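Local coordinates for protein cytochrome c2 (Blastochloris viridis, PDB 1CO6) that carries electrons through a covalently bound heme c, serving as electron donor to the oxidized bacteriochlorophyll in purple-bacterial photophosphorylation, at residues 44-49 and 76-81; 3-8 and 90-95. One frame throughout, in Å; residues are numbered along the deposited sequence.

Contact 1 (44-49 and 76-81); sequences GFAYSD and GTKMIF. With HEC (heme c), chain B.
Lys78 lies across Ala46 and Ser48, its methylenes against one loop while its backbone N donates to a heme propionate: a worked example of two loops joined through a cofactor. Its CG approaches Ser48 CB at 4.0 Å, and the chain, extended beyond CG, brings CE to 3.6 Å from the backbone N of Ser48. The ammonium ends at the carbonyl of Ala46; the modelled length of this bond is too short to be trusted, but a bridging water also joins Lys78 NZ to Tyr47 O. Ser48 works through backbone and side chain alike. Ser48 N donates to the propionate oxygen O2D at 2.9 Å. Turned between the backbone N and carbonyl carbon (chi1 55°), Ser48 OG donates to the other oxygen, heme O1D, at 2.6 Å. Ser48 is the N-cap of helix 49-52, and the same OG accepts from Asn51 N. O1D takes two more bonds, from Thr77 OG1 at 2.7 Å and from Lys78 N at 3.0 Å, so three donors from both loops grip it and restrict the carboxylate's rotation. Thr77 OG1 also accepts from Met79 N, an ST turn that leads into the methionine whose SD ligates the iron at 2.3 Å, with His17 as the other axial ligand. Tyr47 OH donates to O2A of the second propionate at 2.6 Å and accepts from Ile42 N. Segment 44-49 leads from the loop after helix 3-14 into helix 49-52; segment 76-81 lies in the loop joining helix 70-73 to helix 87-98, with Met79 resting on Tyr66 and Ile67 of helix 60-68.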
loop_
_atom_site.group_PDB
_atom_site.type_symbol
_atom_site.label_atom_id
_atom_site.label_comp_id
_atom_site.label_asym_id
_atom_site.label_seq_id
_atom_site.Cartn_x
_atom_site.Cartn_y
_atom_site.Cartn_z
ATOM N N GLY A 44 12.834 -5.441 -8.173
ATOM C CA GLY A 44 12.740 -6.879 -7.846
ATOM C C GLY A 44 11.305 -7.370 -7.674
ATOM O O GLY A 44 11.087 -8.547 -7.283
ATOM N N PHE A 45 10.347 -6.481 -7.901
ATOM C CA PHE A 45 8.962 -6.955 -7.754
ATOM C C PHE A 45 8.439 -7.120 -9.172
ATOM O O PHE A 45 8.675 -6.211 -9.964
ATOM C CB PHE A 45 8.040 -6.083 -6.890
ATOM C CG PHE A 45 6.686 -6.789 -6.737
ATOM C CD1 PHE A 45 6.617 -7.880 -5.835
ATOM C CD2 PHE A 45 5.587 -6.437 -7.509
ATOM C CE1 PHE A 45 5.457 -8.595 -5.670
ATOM C CE2 PHE A 45 4.408 -7.138 -7.383
ATOM C CZ PHE A 45 4.337 -8.229 -6.440
ATOM N N ALA A 46 7.766 -8.233 -9.414
ATOM C CA ALA A 46 7.162 -8.515 -10.728
ATOM C C ALA A 46 5.720 -8.009 -10.763
ATOM O O ALA A 46 4.713 -8.684 -10.540
ATOM C CB ALA A 46 7.257 -10.000 -11.071
ATOM N N TYR A 47 5.623 -6.745 -11.145
ATOM C CA TYR A 47 4.318 -6.067 -11.253
ATOM C C TYR A 47 3.566 -6.489 -12.509
ATOM O O TYR A 47 4.219 -6.872 -13.501
ATOM C CB TYR A 47 4.540 -4.547 -11.372
ATOM C CG TYR A 47 4.995 -3.834 -10.115
ATOM C CD1 TYR A 47 6.326 -3.535 -9.909
ATOM C CD2 TYR A 47 4.044 -3.448 -9.165
ATOM C CE1 TYR A 47 6.741 -2.876 -8.748
ATOM C CE2 TYR A 47 4.432 -2.763 -8.013
ATOM C CZ TYR A 47 5.774 -2.483 -7.819
ATOM O OH TYR A 47 6.159 -1.780 -6.705
ATOM N N SER A 48 2.257 -6.372 -12.397
ATOM C CA SER A 48 1.398 -6.627 -13.566
ATOM C C SER A 48 1.594 -5.383 -14.477
ATOM O O SER A 48 2.066 -4.322 -14.039
ATOM C CB SER A 48 -0.079 -6.666 -13.276
ATOM O OG SER A 48 -0.490 -5.468 -12.614
ATOM N N ASP A 49 1.271 -5.505 -15.740
ATOM C CA ASP A 49 1.295 -4.374 -16.666
ATOM C C ASP A 49 0.238 -3.363 -16.169
ATOM O O ASP A 49 0.491 -2.148 -16.210
ATOM C CB ASP A 49 0.868 -4.844 -18.075
ATOM C CG ASP A 49 2.046 -5.388 -18.860
ATOM O OD1 ASP A 49 3.211 -5.337 -18.473
ATOM O OD2 ASP A 49 1.779 -5.950 -19.930
ATOM N N GLY A 76 -7.519 -5.512 -13.644
ATOM C CA GLY A 76 -6.456 -6.482 -14.035
ATOM C C GLY A 76 -5.323 -6.577 -13.068
ATOM O O GLY A 76 -4.351 -7.324 -13.302
ATOM N N THR A 77 -5.350 -5.850 -11.962
ATOM C CA THR A 77 -4.256 -5.924 -10.969
ATOM C C THR A 77 -4.156 -7.318 -10.345
ATOM O O THR A 77 -5.189 -7.999 -10.157
ATOM C CB THR A 77 -4.413 -4.814 -9.850
ATOM O OG1 THR A 77 -3.238 -4.987 -9.021
ATOM C CG2 THR A 77 -5.656 -4.894 -8.958
ATOM N N LYS A 78 -2.990 -7.746 -10.021
ATOM C CA LYS A 78 -2.697 -9.012 -9.351
ATOM C C LYS A 78 -3.133 -8.975 -7.862
ATOM O O LYS A 78 -3.131 -10.008 -7.164
ATOM C CB LYS A 78 -1.217 -9.363 -9.410
ATOM C CG LYS A 78 -0.403 -9.656 -10.616
ATOM C CD LYS A 78 1.067 -9.940 -10.215
ATOM C CE LYS A 78 1.974 -9.785 -11.424
ATOM N NZ LYS A 78 3.301 -10.456 -11.386
ATOM N N MET A 79 -3.488 -7.807 -7.328
ATOM C CA MET A 79 -3.940 -7.598 -5.960
ATOM C C MET A 79 -5.406 -7.938 -5.862
ATOM O O MET A 79 -6.287 -7.054 -5.931
ATOM C CB MET A 79 -3.582 -6.206 -5.409
ATOM C CG MET A 79 -4.052 -6.098 -3.952
ATOM S SD MET A 79 -3.341 -4.572 -3.200
ATOM C CE MET A 79 -4.735 -4.222 -2.113
ATOM N N ILE A 80 -5.698 -9.248 -5.678
ATOM C CA ILE A 80 -7.099 -9.736 -5.574
ATOM C C ILE A 80 -7.468 -9.661 -4.094
ATOM O O ILE A 80 -7.126 -10.531 -3.300
ATOM C CB ILE A 80 -7.325 -11.116 -6.253
ATOM C CG1 ILE A 80 -6.855 -11.066 -7.758
ATOM C CG2 ILE A 80 -8.805 -11.563 -6.129
ATOM C CD1 ILE A 80 -6.260 -12.466 -8.211
ATOM N N PHE A 81 -8.140 -8.562 -3.786
ATOM C CA PHE A 81 -8.485 -8.175 -2.392
ATOM C C PHE A 81 -9.731 -7.332 -2.472
ATOM O O PHE A 81 -9.754 -6.452 -3.355
ATOM C CB PHE A 81 -7.242 -7.439 -1.859
ATOM C CG PHE A 81 -7.377 -6.760 -0.532
ATOM C CD1 PHE A 81 -7.351 -7.561 0.625
ATOM C CD2 PHE A 81 -7.578 -5.387 -0.405
ATOM C CE1 PHE A 81 -7.498 -6.976 1.881
ATOM C CE2 PHE A 81 -7.719 -4.797 0.859
ATOM C CZ PHE A 81 -7.681 -5.612 2.000
HETATM FE FE HEC B . -1.524 -4.977 -1.874
HETATM C CHA HEC B . 0.098 -3.982 -4.626
HETATM C CHB HEC B . -1.460 -1.781 -0.637
HETATM C CHC HEC B . -3.438 -5.974 0.844
HETATM C CHD HEC B . -1.214 -8.279 -2.857
HETATM N NA HEC B . -0.787 -3.205 -2.505
HETATM C C1A HEC B . -0.258 -2.946 -3.765
HETATM C C2A HEC B . -0.094 -1.528 -3.925
HETATM C C3A HEC B . -0.543 -0.934 -2.811
HETATM C C4A HEC B . -1.003 -1.960 -1.902
HETATM C CMA HEC B . -0.607 0.577 -2.485
HETATM C CAA HEC B . 0.591 -0.841 -5.150
HETATM C CBA HEC B . 2.128 -0.902 -4.908
HETATM C CGA HEC B . 3.026 -0.236 -5.922
HETATM O O1A HEC B . 2.492 0.342 -6.854
HETATM O O2A HEC B . 4.254 -0.362 -5.686
HETATM N NB HEC B . -2.260 -4.086 -0.245
HETATM C C1B HEC B . -2.062 -2.746 0.111
HETATM C C2B HEC B . -2.719 -2.518 1.375
HETATM C C3B HEC B . -3.296 -3.659 1.761
HETATM C C4B HEC B . -3.003 -4.663 0.784
HETATM C CMB HEC B . -2.701 -1.135 2.062
HETATM C CAB HEC B . -4.085 -3.864 3.098
HETATM C CBB HEC B . -5.353 -3.244 3.128
HETATM N NC HEC B . -2.191 -6.764 -1.167
HETATM C C1C HEC B . -2.969 -6.946 -0.046
HETATM C C2C HEC B . -3.224 -8.368 0.095
HETATM C C3C HEC B . -2.653 -9.001 -0.936
HETATM C C4C HEC B . -1.964 -8.016 -1.727
HETATM C CMC HEC B . -4.079 -8.975 1.228
HETATM C CAC HEC B . -2.606 -10.568 -1.165
HETATM C CBC HEC B . -3.794 -11.314 -1.249
HETATM N ND HEC B . -0.670 -5.936 -3.421
HETATM C C1D HEC B . -0.706 -7.306 -3.686
HETATM C C2D HEC B . -0.107 -7.532 -5.004
HETATM C C3D HEC B . 0.277 -6.348 -5.483
HETATM C C4D HEC B . -0.089 -5.343 -4.524
HETATM C CMD HEC B . 0.023 -8.941 -5.637
HETATM C CAD HEC B . 0.892 -6.031 -6.873
HETATM C CBD HEC B . -0.231 -5.587 -7.864
HETATM C CGD HEC B . 0.150 -5.738 -9.325
HETATM O O1D HEC B . -0.882 -5.652 -10.059
HETATM O O2D HEC B . 1.338 -5.905 -9.690
HETATM O O HOH W 1 3.526 -9.731 -13.995
#

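Contact 2 (3-8 and 90-95); sequences AASGEQ and VSDLIA
Gly6 presents its bare CA to the backbone of Asp92, where the helices 3-8 and 90-95 come closest. The CA of Gly6 lies 3.2 Å from Asp92 O in a CA-H...O contact with an angle of 140° at the hydrogen, and the glycine's lack of a side chain brings the two backbones together here. Around this point the side chains divide into two flanks. On one, the carboxylate of Asp92, set beside its own backbone N (chi1 -69°), leans past Gly6 to put OD2 alongside Ser5 CB at 3.4 Å. Its other oxygen, OD1, accepts from the backbone N of Asp2, so the charge lies close to the start of helix 3-14. A water donates to OD2 at 2.8 Å and reaches Ser5 OG weakly. On the other flank the methyl of Ala95 points at the first helix and meets Ala3 N at 3.8 Å, with the two methyls 4.4 Å apart. Leu93 turns from the interface toward the heme side, near Cys13. Small residues therefore let the axes of segments 3-8 and 90-95 approach to 6.8 Å at a crossing angle of -103°, the nearly perpendicular packing of N- and C-terminal helices that marks the cytochrome c fold.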
loop_
_atom_site.group_PDB
_atom_site.type_symbol
_atom_site.label_atom_id
_atom_site.label_comp_id
_atom_site.label_asym_id
_atom_site.label_seq_id
_atom_site.Cartn_x
_atom_site.Cartn_y
_atom_site.Cartn_z
ATOM N N ALA A 3 -2.131 5.862 14.342
ATOM C CA ALA A 3 -1.161 4.864 13.866
ATOM C C ALA A 3 -1.273 3.546 14.583
ATOM O O ALA A 3 -1.157 2.476 13.956
ATOM C CB ALA A 3 0.243 5.459 13.816
ATOM N N ALA A 4 -1.551 3.556 15.883
ATOM C CA ALA A 4 -1.723 2.324 16.683
ATOM C C ALA A 4 -2.885 1.518 16.102
ATOM O O ALA A 4 -2.814 0.278 15.931
ATOM C CB ALA A 4 -1.936 2.659 18.165
ATOM N N SER A 5 -3.940 2.246 15.801
ATOM C CA SER A 5 -5.152 1.696 15.192
ATOM C C SER A 5 -4.866 1.249 13.743
ATOM O O SER A 5 -5.397 0.181 13.390
ATOM C CB SER A 5 -6.372 2.594 15.158
ATOM O OG SER A 5 -6.709 2.967 16.489
ATOM N N GLY A 6 -4.063 1.986 13.002
ATOM C CA GLY A 6 -3.758 1.584 11.615
ATOM C C GLY A 6 -2.947 0.287 11.573
ATOM O O GLY A 6 -3.033 -0.516 10.625
ATOM N N GLU A 7 -2.176 0.094 12.643
ATOM C CA GLU A 7 -1.327 -1.087 12.765
ATOM C C GLU A 7 -2.187 -2.339 12.736
ATOM O O GLU A 7 -1.783 -3.322 12.081
ATOM C CB GLU A 7 -0.412 -1.066 13.985
ATOM C CG GLU A 7 0.575 -2.257 14.008
ATOM C CD GLU A 7 1.667 -2.138 15.005
ATOM O OE1 GLU A 7 1.736 -1.285 15.864
ATOM O OE2 GLU A 7 2.544 -3.017 14.864
ATOM N N GLN A 8 -3.347 -2.265 13.407
ATOM C CA GLN A 8 -4.285 -3.394 13.409
ATOM C C GLN A 8 -4.939 -3.612 12.055
ATOM O O GLN A 8 -5.115 -4.769 11.674
ATOM C CB GLN A 8 -5.412 -3.242 14.444
ATOM C CG GLN A 8 -4.811 -3.044 15.836
ATOM C CD GLN A 8 -4.153 -4.354 16.269
ATOM O OE1 GLN A 8 -3.037 -4.406 16.798
ATOM N NE2 GLN A 8 -4.909 -5.431 15.988
ATOM N N VAL A 90 -9.413 3.307 6.876
ATOM C CA VAL A 90 -8.523 3.839 5.815
ATOM C C VAL A 90 -7.673 4.957 6.413
ATOM O O VAL A 90 -6.449 5.006 6.256
ATOM C CB VAL A 90 -9.314 4.175 4.528
ATOM C CG1 VAL A 90 -8.412 4.921 3.504
ATOM C CG2 VAL A 90 -9.935 2.951 3.859
ATOM N N SER A 91 -8.331 5.900 7.082
ATOM C CA SER A 91 -7.646 7.027 7.768
ATOM C C SER A 91 -6.612 6.484 8.744
ATOM O O SER A 91 -5.460 6.964 8.786
ATOM C CB SER A 91 -8.673 7.961 8.411
ATOM O OG SER A 91 -9.524 8.517 7.422
ATOM N N ASP A 92 -6.906 5.448 9.510
ATOM C CA ASP A 92 -5.950 4.851 10.474
ATOM C C ASP A 92 -4.770 4.185 9.741
ATOM O O ASP A 92 -3.603 4.384 10.092
ATOM C CB ASP A 92 -6.631 3.880 11.446
ATOM C CG ASP A 92 -7.546 4.675 12.402
ATOM O OD1 ASP A 92 -7.357 5.864 12.623
ATOM O OD2 ASP A 92 -8.491 4.035 12.877
ATOM N N LEU A 93 -5.188 3.421 8.705
ATOM C CA LEU A 93 -4.204 2.730 7.854
ATOM C C LEU A 93 -3.161 3.677 7.280
ATOM O O LEU A 93 -1.945 3.385 7.265
ATOM C CB LEU A 93 -5.081 2.029 6.782
ATOM C CG LEU A 93 -4.227 1.293 5.743
ATOM C CD1 LEU A 93 -3.446 0.198 6.468
ATOM C CD2 LEU A 93 -5.170 0.752 4.665
ATOM N N ILE A 94 -3.629 4.785 6.716
ATOM C CA ILE A 94 -2.783 5.841 6.183
ATOM C C ILE A 94 -1.826 6.319 7.280
ATOM O O ILE A 94 -0.594 6.400 6.975
ATOM C CB ILE A 94 -3.561 7.057 5.595
ATOM C CG1 ILE A 94 -4.325 6.668 4.327
ATOM C CG2 ILE A 94 -2.582 8.261 5.309
ATOM C CD1 ILE A 94 -5.403 7.692 3.875
ATOM N N ALA A 95 -2.339 6.589 8.470
ATOM C CA ALA A 95 -1.473 7.069 9.577
ATOM C C ALA A 95 -0.309 6.115 9.867
ATOM O O ALA A 95 0.865 6.532 10.044
ATOM C CB ALA A 95 -2.340 7.280 10.810
HETATM O O HOH W 2 -9.162 5.018 15.442
#

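Contacts 1 and 2 lie on opposite sides of the chain's centre, with their own centres 23 Å apart and their nearest atoms about 7 Å apart, so they do not touch. Their segments come in the order 3-8, 44-49, 76-81, 90-95: contact 2 joins helices 3-14 and 87-98, while contact 1 joins loops in the chain between them. The heme relates the two. Contact 1 holds the propionates and supplies Met79, an axial ligand of the iron; in contact 2 the side chain of Leu93 comes within about 4 Å of the heme. Separate parts of the cytochrome c fold thus reach one cofactor, contact 1 by propionate and iron bonds and contact 2 through Leu93.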